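Local atomic coordinates of obscurin (Homo sapiens, PDB entry 2YZ8), a protein that probably serves as a giant structural and signalling protein of muscle, built largely from immunoglobulin-like domains such as the one described here. Residues Tyr43-Tyr54 against Val67-Tyr78; Ser33-Trp41 against Leu56-Leu65. All blocks are in the same frame, centred on the assembly; numbering follows the deposited sequence.

Interaction 1. Residues Tyr43-Tyr54 against Val67-Tyr78; sequences YGNNVLRPGDKY and VRNLRPQDSGRY
In this immunoglobulin I-set domain the ring of Tyr78, which forms the tyrosine corner, has Tyr43 CD1 over one face, 3.3 Å from Tyr78 CZ, while Leu48 CD1, Tyr54 CE1 and the carbonyl oxygen of Asp74 lie at its edge. The rings of Tyr43 and Tyr78 meet obliquely, their planes at 43°. Tyr54 is held on both faces by its own segment: Lys53 CG over the centre of one, Leu48 CD2 over the other, nearer the rim. The corner is the bond from Tyr78 OH to Asp74 O at 2.5 Å, on a lone pair in the carbonyl plane. Tyr43, with CG swung anti to its own backbone N (chi1 173°), reaches across to 67-78 and donates its OH to Ser75 O at 2.6 Å. Tyr43 CE1 passes 4.0 Å from Gly76 CA. The backbones pair antiparallel twice, both non-hydrogen-bonded: Tyr43 with Tyr78 in one sheet, Tyr54 with Val67 in the other, with bonds Gly44 N to Arg77 O and Arg68 N to Lys53 O beside them. Asp74 gathers a salt-bridge network. Arg71 grips the carboxylate side-on, NE to OD2 and NH2 to OD1. Lys53, its chain bent at chi2, brings NZ to the syn side of Asp74 OD2 at 2.7 Å. The same ammonium donates to Arg68 O at 2.8 Å, in the plane of that carbonyl.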
loop_
_atom_site.group_PDB
_atom_site.type_symbol
_atom_site.label_atom_id
_atom_site.label_comp_id
_atom_site.label_asym_id
_atom_site.label_seq_id
_atom_site.Cartn_x
_atom_site.Cartn_y
_atom_site.Cartn_z
ATOM N N TYR A 43 6.967 3.920 0.769
ATOM C CA TYR A 43 7.747 3.035 -0.075
ATOM C C TYR A 43 9.176 3.090 0.471
ATOM O O TYR A 43 9.828 4.135 0.417
ATOM C CB TYR A 43 7.662 3.505 -1.523
ATOM C CG TYR A 43 8.552 2.775 -2.495
ATOM C CD1 TYR A 43 8.348 1.427 -2.790
ATOM C CD2 TYR A 43 9.589 3.440 -3.139
ATOM C CE1 TYR A 43 9.173 0.752 -3.701
ATOM C CE2 TYR A 43 10.414 2.782 -4.043
ATOM C CZ TYR A 43 10.197 1.441 -4.321
ATOM O OH TYR A 43 11.011 0.799 -5.223
ATOM N N GLY A 44 9.644 1.964 1.011
ATOM C CA GLY A 44 10.855 1.956 1.839
ATOM C C GLY A 44 10.649 2.886 3.029
ATOM O O GLY A 44 9.675 2.740 3.787
ATOM N N ASN A 45 11.538 3.861 3.177
ATOM C CA ASN A 45 11.381 4.878 4.219
ATOM C C ASN A 45 10.768 6.189 3.719
ATOM O O ASN A 45 10.676 7.157 4.475
ATOM C CB ASN A 45 12.716 5.145 4.912
ATOM C CG ASN A 45 13.178 3.973 5.750
ATOM O OD1 ASN A 45 14.323 3.546 5.652
ATOM N ND2 ASN A 45 12.283 3.441 6.576
ATOM N N ASN A 46 10.336 6.201 2.460
ATOM C CA ASN A 46 9.760 7.393 1.838
ATOM C C ASN A 46 8.241 7.446 1.977
ATOM O O ASN A 46 7.538 6.576 1.468
ATOM C CB ASN A 46 10.149 7.453 0.357
ATOM C CG ASN A 46 9.707 8.743 -0.314
ATOM O OD1 ASN A 46 9.690 9.802 0.308
ATOM N ND2 ASN A 46 9.368 8.661 -1.602
ATOM N N VAL A 47 7.741 8.482 2.645
ATOM C CA VAL A 47 6.298 8.659 2.820
ATOM C C VAL A 47 5.685 9.162 1.518
ATOM O O VAL A 47 6.158 10.138 0.928
ATOM C CB VAL A 47 5.961 9.593 4.016
ATOM C CG1 VAL A 47 4.448 9.724 4.217
ATOM C CG2 VAL A 47 6.605 9.060 5.283
ATOM N N LEU A 48 4.642 8.469 1.080
ATOM C CA LEU A 48 4.040 8.701 -0.221
ATOM C C LEU A 48 3.038 9.842 -0.184
ATOM O O LEU A 48 2.351 10.049 0.823
ATOM C CB LEU A 48 3.360 7.428 -0.737
ATOM C CG LEU A 48 4.239 6.187 -0.911
ATOM C CD1 LEU A 48 3.397 5.015 -1.398
ATOM C CD2 LEU A 48 5.418 6.458 -1.859
ATOM N N ARG A 49 2.973 10.572 -1.294
ATOM C CA ARG A 49 2.008 11.648 -1.486
ATOM C C ARG A 49 0.947 11.205 -2.485
ATOM O O ARG A 49 1.279 10.645 -3.528
ATOM C CB ARG A 49 2.706 12.894 -2.033
ATOM C CG ARG A 49 3.498 13.692 -1.022
ATOM C CD ARG A 49 4.066 14.941 -1.684
ATOM N NE ARG A 49 4.951 15.706 -0.805
ATOM C CZ ARG A 49 6.255 15.476 -0.661
ATOM N NH1 ARG A 49 6.839 14.484 -1.326
ATOM N NH2 ARG A 49 6.977 16.233 0.158
ATOM N N PRO A 50 -0.334 11.467 -2.185
ATOM C CA PRO A 50 -1.363 11.206 -3.191
ATOM C C PRO A 50 -1.064 12.032 -4.439
ATOM O O PRO A 50 -0.729 13.214 -4.328
ATOM C CB PRO A 50 -2.647 11.704 -2.520
ATOM C CG PRO A 50 -2.346 11.714 -1.068
ATOM C CD PRO A 50 -0.899 12.036 -0.948
ATOM N N GLY A 51 -1.149 11.406 -5.608
ATOM C CA GLY A 51 -0.843 12.080 -6.871
ATOM C C GLY A 51 -1.278 11.249 -8.061
ATOM O O GLY A 51 -2.243 10.489 -7.974
ATOM N N ASP A 52 -0.575 11.400 -9.178
ATOM C CA ASP A 52 -0.857 10.605 -10.374
ATOM C C ASP A 52 -0.367 9.167 -10.205
ATOM O O ASP A 52 -1.007 8.229 -10.679
ATOM C CB ASP A 52 -0.225 11.245 -11.616
ATOM C CG ASP A 52 -0.938 12.524 -12.058
ATOM O OD1 ASP A 52 -1.931 12.933 -11.415
ATOM O OD2 ASP A 52 -0.502 13.124 -13.066
ATOM N N LYS A 53 0.754 9.006 -9.508
ATOM C CA LYS A 53 1.354 7.692 -9.278
ATOM C C LYS A 53 0.614 6.873 -8.224
ATOM O O LYS A 53 0.323 5.692 -8.435
ATOM C CB LYS A 53 2.823 7.839 -8.867
ATOM C CG LYS A 53 3.593 6.525 -8.863
ATOM C CD LYS A 53 3.857 6.070 -10.287
ATOM C CE LYS A 53 4.285 4.631 -10.339
ATOM N NZ LYS A 53 4.357 4.154 -11.742
ATOM N N TYR A 54 0.329 7.504 -7.087
ATOM C CA TYR A 54 -0.287 6.822 -5.964
ATOM C C TYR A 54 -1.665 7.383 -5.675
ATOM O O TYR A 54 -1.852 8.602 -5.641
ATOM C CB TYR A 54 0.581 6.946 -4.709
ATOM C CG TYR A 54 2.032 6.594 -4.925
ATOM C CD1 TYR A 54 2.444 5.262 -5.008
ATOM C CD2 TYR A 54 2.995 7.591 -5.036
ATOM C CE1 TYR A 54 3.785 4.937 -5.204
ATOM C CE2 TYR A 54 4.333 7.279 -5.240
ATOM C CZ TYR A 54 4.719 5.956 -5.320
ATOM O OH TYR A 54 6.041 5.665 -5.511
ATOM N N VAL A 67 -1.099 1.765 -6.918
ATOM C CA VAL A 67 0.127 2.167 -7.594
ATOM C C VAL A 67 -0.145 2.026 -9.083
ATOM O O VAL A 67 -0.213 0.913 -9.600
ATOM C CB VAL A 67 1.324 1.266 -7.194
ATOM C CG1 VAL A 67 2.628 1.842 -7.728
ATOM C CG2 VAL A 67 1.396 1.099 -5.683
ATOM N N ARG A 68 -0.324 3.152 -9.762
ATOM C CA ARG A 68 -0.695 3.150 -11.173
ATOM C C ARG A 68 0.535 3.092 -12.080
ATOM O O ARG A 68 1.653 3.362 -11.632
ATOM C CB ARG A 68 -1.571 4.364 -11.491
ATOM C CG ARG A 68 -2.976 4.249 -10.912
ATOM C CD ARG A 68 -3.756 5.543 -11.023
ATOM N NE ARG A 68 -3.371 6.491 -9.982
ATOM C CZ ARG A 68 -4.163 7.438 -9.495
ATOM N NH1 ARG A 68 -5.407 7.572 -9.934
ATOM N NH2 ARG A 68 -3.710 8.249 -8.552
ATOM N N ASN A 69 0.317 2.724 -13.343
ATOM C CA ASN A 69 1.389 2.587 -14.342
ATOM C C ASN A 69 2.621 1.844 -13.807
ATOM O O ASN A 69 3.738 2.382 -13.803
ATOM C CB ASN A 69 1.781 3.957 -14.919
ATOM C CG ASN A 69 0.637 4.639 -15.662
ATOM O OD1 ASN A 69 -0.457 4.814 -15.127
ATOM N ND2 ASN A 69 0.897 5.043 -16.902
ATOM N N LEU A 70 2.410 0.606 -13.359
ATOM C CA LEU A 70 3.479 -0.183 -12.750
ATOM C C LEU A 70 4.693 -0.369 -13.652
ATOM O O LEU A 70 4.573 -0.820 -14.798
ATOM C CB LEU A 70 2.974 -1.553 -12.290
ATOM C CG LEU A 70 2.495 -1.709 -10.844
ATOM C CD1 LEU A 70 2.201 -3.170 -10.604
ATOM C CD2 LEU A 70 3.531 -1.212 -9.840
ATOM N N ARG A 71 5.849 0.001 -13.109
ATOM C CA ARG A 71 7.146 -0.204 -13.734
ATOM C C ARG A 71 7.941 -1.097 -12.780
ATOM O O ARG A 71 7.595 -1.173 -11.601
ATOM C CB ARG A 71 7.866 1.133 -13.874
ATOM C CG ARG A 71 7.154 2.201 -14.686
ATOM C CD ARG A 71 7.733 3.570 -14.350
ATOM N NE ARG A 71 7.513 3.908 -12.941
ATOM C CZ ARG A 71 8.206 4.817 -12.259
ATOM N NH1 ARG A 71 9.187 5.496 -12.839
ATOM N NH2 ARG A 71 7.918 5.041 -10.984
ATOM N N PRO A 72 9.012 -1.766 -13.268
ATOM C CA PRO A 72 9.863 -2.536 -12.346
ATOM C C PRO A 72 10.444 -1.714 -11.182
ATOM O O PRO A 72 10.633 -2.252 -10.092
ATOM C CB PRO A 72 10.998 -3.051 -13.244
ATOM C CG PRO A 72 10.447 -3.022 -14.629
ATOM C CD PRO A 72 9.484 -1.865 -14.665
ATOM N N GLN A 73 10.720 -0.432 -11.419
ATOM C CA GLN A 73 11.248 0.484 -10.396
ATOM C C GLN A 73 10.244 0.787 -9.286
ATOM O O GLN A 73 10.615 1.370 -8.262
ATOM C CB GLN A 73 11.679 1.821 -11.020
ATOM C CG GLN A 73 12.797 1.739 -12.035
ATOM C CD GLN A 73 12.309 1.790 -13.474
ATOM O OE1 GLN A 73 13.022 2.263 -14.357
ATOM N NE2 GLN A 73 11.101 1.296 -13.717
ATOM N N ASP A 74 8.979 0.430 -9.507
ATOM C CA ASP A 74 7.930 0.615 -8.504
ATOM C C ASP A 74 7.880 -0.558 -7.534
ATOM O O ASP A 74 7.190 -0.493 -6.524
ATOM C CB ASP A 74 6.556 0.765 -9.168
ATOM C CG ASP A 74 6.428 2.030 -9.995
ATOM O OD1 ASP A 74 6.852 3.104 -9.521
ATOM O OD2 ASP A 74 5.872 1.955 -11.113
ATOM N N SER A 75 8.604 -1.631 -7.851
ATOM C CA SER A 75 8.635 -2.811 -6.997
ATOM C C SER A 75 9.463 -2.541 -5.744
ATOM O O SER A 75 10.329 -1.659 -5.737
ATOM C CB SER A 75 9.187 -4.019 -7.766
ATOM O OG SER A 75 10.583 -3.909 -7.958
ATOM N N GLY A 76 9.194 -3.307 -4.690
ATOM C CA GLY A 76 9.929 -3.197 -3.430
ATOM C C GLY A 76 8.982 -3.241 -2.245
ATOM O O GLY A 76 7.828 -3.671 -2.367
ATOM N N ARG A 77 9.453 -2.761 -1.103
ATOM C CA ARG A 77 8.674 -2.813 0.121
ATOM C C ARG A 77 7.793 -1.577 0.346
ATOM O O ARG A 77 8.269 -0.435 0.319
ATOM C CB ARG A 77 9.604 -3.010 1.317
ATOM C CG ARG A 77 8.857 -3.072 2.642
ATOM C CD ARG A 77 9.724 -3.696 3.712
ATOM N NE ARG A 77 10.109 -5.070 3.396
ATOM C CZ ARG A 77 9.362 -6.143 3.648
ATOM N NH1 ARG A 77 8.169 -6.023 4.219
ATOM N NH2 ARG A 77 9.817 -7.345 3.328
ATOM N N TYR A 78 6.507 -1.827 0.583
ATOM C CA TYR A 78 5.575 -0.782 0.967
ATOM C C TYR A 78 5.071 -1.037 2.380
ATOM O O TYR A 78 5.029 -2.181 2.831
ATOM C CB TYR A 78 4.391 -0.756 0.008
ATOM C CG TYR A 78 4.731 -0.289 -1.383
ATOM C CD1 TYR A 78 4.487 1.034 -1.770
ATOM C CD2 TYR A 78 5.267 -1.171 -2.326
ATOM C CE1 TYR A 78 4.793 1.473 -3.050
ATOM C CE2 TYR A 78 5.572 -0.746 -3.604
ATOM C CZ TYR A 78 5.332 0.575 -3.961
ATOM O OH TYR A 78 5.638 0.999 -5.221
#

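Interaction 2. Residues Ser33-Trp41 against Leu56-Leu65; sequences SSVAAPVKW and LRQEGAMLEL
Leu65 CB rests on the six-membered ring of Trp41, 3.6 Å from its centroid and only 6° off the ring normal, a CH-pi contact that illustrates how an immunoglobulin fold seats its core tryptophan. Leu56 runs antiparallel to the indole and sets its CD2 3.7 Å from Trp41 CD1. Two residues back on each segment, Val39 CG1 and Leu63 CD1 meet tip to tip at 3.6 Å. Trp41 NE1 is satisfied by a water at 2.9 Å, which in turn donates to Arg57 O. A leucine in place of Trp41 would probably leave Leu65 CB without a flat surface to lie on and the water without its indole donor.

Further out, Gln58 joins the two segments. With CG anti to the backbone N (chi1 -175°) and the chain extended, its NE2 uses one N-H for Ala36 O at 2.8 Å and the other for Gly60 O, both acceptors lying in its amide plane. That second bond ties the side chain to the type II' turn from Glu59 to Met62, against which Val35 packs. Trp41 also touches Cys30 of strand 26-32 and Cys80 of strand 76-82, and so fills the space between the two sheets.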
loop_
_atom_site.group_PDB
_atom_site.type_symbol
_atom_site.label_atom_id
_atom_site.label_comp_id
_atom_site.label_asym_id
_atom_site.label_seq_id
_atom_site.Cartn_x
_atom_site.Cartn_y
_atom_site.Cartn_z
ATOM N N SER A 33 -8.534 -2.087 12.960
ATOM C CA SER A 33 -9.467 -2.643 13.958
ATOM C C SER A 33 -10.675 -1.745 14.221
ATOM O O SER A 33 -11.654 -2.172 14.847
ATOM C CB SER A 33 -8.738 -2.950 15.271
ATOM O OG SER A 33 -8.070 -1.803 15.764
ATOM N N SER A 34 -10.591 -0.497 13.769
ATOM C CA SER A 34 -11.745 0.397 13.740
ATOM C C SER A 34 -11.541 1.479 12.682
ATOM O O SER A 34 -10.451 1.619 12.128
ATOM C CB SER A 34 -12.033 0.999 15.125
ATOM O OG SER A 34 -10.924 1.710 15.631
ATOM N N VAL A 35 -12.598 2.227 12.387
ATOM C CA VAL A 35 -12.523 3.295 11.397
ATOM C C VAL A 35 -11.723 4.452 11.989
ATOM O O VAL A 35 -12.207 5.168 12.866
ATOM C CB VAL A 35 -13.928 3.761 10.945
ATOM C CG1 VAL A 35 -13.820 4.835 9.867
ATOM C CG2 VAL A 35 -14.737 2.578 10.426
ATOM N N ALA A 36 -10.483 4.604 11.534
ATOM C CA ALA A 36 -9.619 5.682 12.010
ATOM C C ALA A 36 -8.803 6.273 10.865
ATOM O O ALA A 36 -8.615 5.629 9.835
ATOM C CB ALA A 36 -8.713 5.186 13.131
ATOM N N ALA A 37 -8.338 7.507 11.052
ATOM C CA ALA A 37 -7.544 8.223 10.048
ATOM C C ALA A 37 -6.797 9.392 10.694
ATOM O O ALA A 37 -7.162 9.820 11.788
ATOM C CB ALA A 37 -8.441 8.719 8.913
ATOM N N PRO A 38 -5.748 9.915 10.025
ATOM C CA PRO A 38 -5.171 9.462 8.760
ATOM C C PRO A 38 -4.086 8.389 8.912
ATOM O O PRO A 38 -3.382 8.338 9.921
ATOM C CB PRO A 38 -4.563 10.744 8.191
ATOM C CG PRO A 38 -4.122 11.500 9.393
ATOM C CD PRO A 38 -5.071 11.129 10.522
ATOM N N VAL A 39 -3.968 7.530 7.908
ATOM C CA VAL A 39 -2.866 6.590 7.859
ATOM C C VAL A 39 -1.782 7.166 6.953
ATOM O O VAL A 39 -2.052 8.053 6.139
ATOM C CB VAL A 39 -3.310 5.187 7.376
ATOM C CG1 VAL A 39 -4.320 4.577 8.362
ATOM C CG2 VAL A 39 -3.889 5.253 5.963
ATOM N N LYS A 40 -0.558 6.684 7.120
ATOM C CA LYS A 40 0.537 7.061 6.239
ATOM C C LYS A 40 1.017 5.824 5.498
ATOM O O LYS A 40 1.153 4.755 6.093
ATOM C CB LYS A 40 1.680 7.700 7.031
ATOM C CG LYS A 40 1.295 9.012 7.723
ATOM N N TRP A 41 1.236 5.973 4.198
ATOM C CA TRP A 41 1.817 4.918 3.373
ATOM C C TRP A 41 3.259 5.269 3.014
ATOM O O TRP A 41 3.588 6.444 2.814
ATOM C CB TRP A 41 1.003 4.735 2.093
ATOM C CG TRP A 41 -0.359 4.116 2.288
ATOM C CD1 TRP A 41 -1.527 4.765 2.550
ATOM C CD2 TRP A 41 -0.686 2.722 2.195
ATOM N NE1 TRP A 41 -2.564 3.865 2.636
ATOM C CE2 TRP A 41 -2.074 2.603 2.422
ATOM C CE3 TRP A 41 0.061 1.565 1.945
ATOM C CZ2 TRP A 41 -2.733 1.369 2.406
ATOM C CZ3 TRP A 41 -0.594 0.338 1.927
ATOM C CH2 TRP A 41 -1.979 0.251 2.163
ATOM N N LEU A 56 -4.426 7.056 -2.630
ATOM C CA LEU A 56 -4.621 6.585 -1.260
ATOM C C LEU A 56 -6.105 6.616 -0.946
ATOM O O LEU A 56 -6.713 7.682 -0.934
ATOM C CB LEU A 56 -3.860 7.460 -0.259
ATOM C CG LEU A 56 -2.341 7.342 -0.139
ATOM C CD1 LEU A 56 -1.628 7.854 -1.386
ATOM C CD2 LEU A 56 -1.877 8.097 1.091
ATOM N N ARG A 57 -6.680 5.441 -0.712
ATOM C CA ARG A 57 -8.129 5.310 -0.572
ATOM C C ARG A 57 -8.518 4.687 0.761
ATOM O O ARG A 57 -7.777 3.889 1.319
ATOM C CB ARG A 57 -8.701 4.497 -1.735
ATOM C CG ARG A 57 -8.316 5.050 -3.098
ATOM C CD ARG A 57 -8.815 4.197 -4.240
ATOM N NE ARG A 57 -8.301 4.705 -5.512
ATOM C CZ ARG A 57 -8.680 4.273 -6.711
ATOM N NH1 ARG A 57 -9.592 3.312 -6.827
ATOM N NH2 ARG A 57 -8.145 4.807 -7.802
ATOM N N GLN A 58 -9.685 5.067 1.273
ATOM C CA GLN A 58 -10.189 4.471 2.501
ATOM C C GLN A 58 -11.682 4.172 2.355
ATOM O O GLN A 58 -12.429 4.970 1.789
ATOM C CB GLN A 58 -9.909 5.369 3.720
ATOM C CG GLN A 58 -10.322 4.741 5.072
ATOM C CD GLN A 58 -9.601 5.339 6.270
ATOM O OE1 GLN A 58 -8.711 6.172 6.119
ATOM N NE2 GLN A 58 -9.967 4.892 7.469
ATOM N N GLU A 59 -12.080 2.992 2.829
ATOM C CA GLU A 59 -13.477 2.581 2.874
ATOM C C GLU A 59 -13.760 1.974 4.246
ATOM O O GLU A 59 -13.688 0.759 4.429
ATOM C CB GLU A 59 -13.787 1.594 1.743
ATOM C CG GLU A 59 -15.269 1.287 1.558
ATOM N N GLY A 60 -14.081 2.840 5.204
ATOM C CA GLY A 60 -14.289 2.445 6.595
ATOM C C GLY A 60 -12.961 2.062 7.218
ATOM O O GLY A 60 -12.054 2.889 7.322
ATOM N N ALA A 61 -12.851 0.803 7.627
ATOM C CA ALA A 61 -11.604 0.271 8.172
ATOM C C ALA A 61 -10.686 -0.320 7.090
ATOM O O ALA A 61 -9.515 -0.628 7.361
ATOM C CB ALA A 61 -11.904 -0.764 9.240
HETATM N N MSE A 62 -11.213 -0.473 5.876
HETATM C CA MSE A 62 -10.425 -0.975 4.746
HETATM C C MSE A 62 -9.546 0.136 4.171
HETATM O O MSE A 62 -10.029 1.226 3.829
HETATM C CB MSE A 62 -11.317 -1.546 3.634
HETATM C CG MSE A 62 -12.645 -2.163 4.074
HETATM SE SE MSE A 62 -12.668 -4.090 4.423
HETATM C CE MSE A 62 -14.583 -4.336 4.454
ATOM N N LEU A 63 -8.258 -0.163 4.050
ATOM C CA LEU A 63 -7.276 0.768 3.508
ATOM C C LEU A 63 -6.706 0.226 2.205
ATOM O O LEU A 63 -6.473 -0.973 2.066
ATOM C CB LEU A 63 -6.142 0.995 4.512
ATOM C CG LEU A 63 -6.511 1.636 5.852
ATOM C CD1 LEU A 63 -5.341 1.511 6.805
ATOM C CD2 LEU A 63 -6.931 3.090 5.677
ATOM N N GLU A 64 -6.471 1.125 1.257
ATOM C CA GLU A 64 -6.081 0.728 -0.086
ATOM C C GLU A 64 -5.077 1.728 -0.671
ATOM O O GLU A 64 -5.290 2.943 -0.607
ATOM C CB GLU A 64 -7.342 0.649 -0.946
ATOM C CG GLU A 64 -7.143 0.217 -2.381
ATOM C CD GLU A 64 -8.439 0.234 -3.178
ATOM O OE1 GLU A 64 -8.377 0.414 -4.411
ATOM O OE2 GLU A 64 -9.520 0.067 -2.575
ATOM N N LEU A 65 -3.984 1.204 -1.223
ATOM C CA LEU A 65 -3.028 2.004 -1.993
ATOM C C LEU A 65 -2.982 1.490 -3.424
ATOM O O LEU A 65 -2.700 0.313 -3.670
ATOM C CB LEU A 65 -1.613 1.961 -1.386
ATOM C CG LEU A 65 -0.476 2.578 -2.222
ATOM C CD1 LEU A 65 -0.507 4.106 -2.179
ATOM C CD2 LEU A 65 0.894 2.055 -1.793
HETATM O O HOH W 1 -5.324 4.576 2.458
#

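The segments alternate along the chain, 33-41, 43-54, 56-65 and 67-78, so each interaction reaches over a segment of the other. Their centres lie about 17 Å apart, on opposite sides of the chain's centre, towards the two ends of one beta sandwich. Interaction 2 packs one sheet on the other, whereas interaction 1 pairs neighbouring strands within each sheet and bridges the sheets through side chains such as Tyr54 and Tyr78. They also touch directly. Leu48 N probably donates to Trp41 O at 2.9 Å, and Tyr78 CD1 packs on Leu65 CD2 at 3.7 Å, carrying the hydrophobic core from the tryptophan to the tyrosine corner. Interleaving of this kind is likely to make the small all-beta domain behave as one unit.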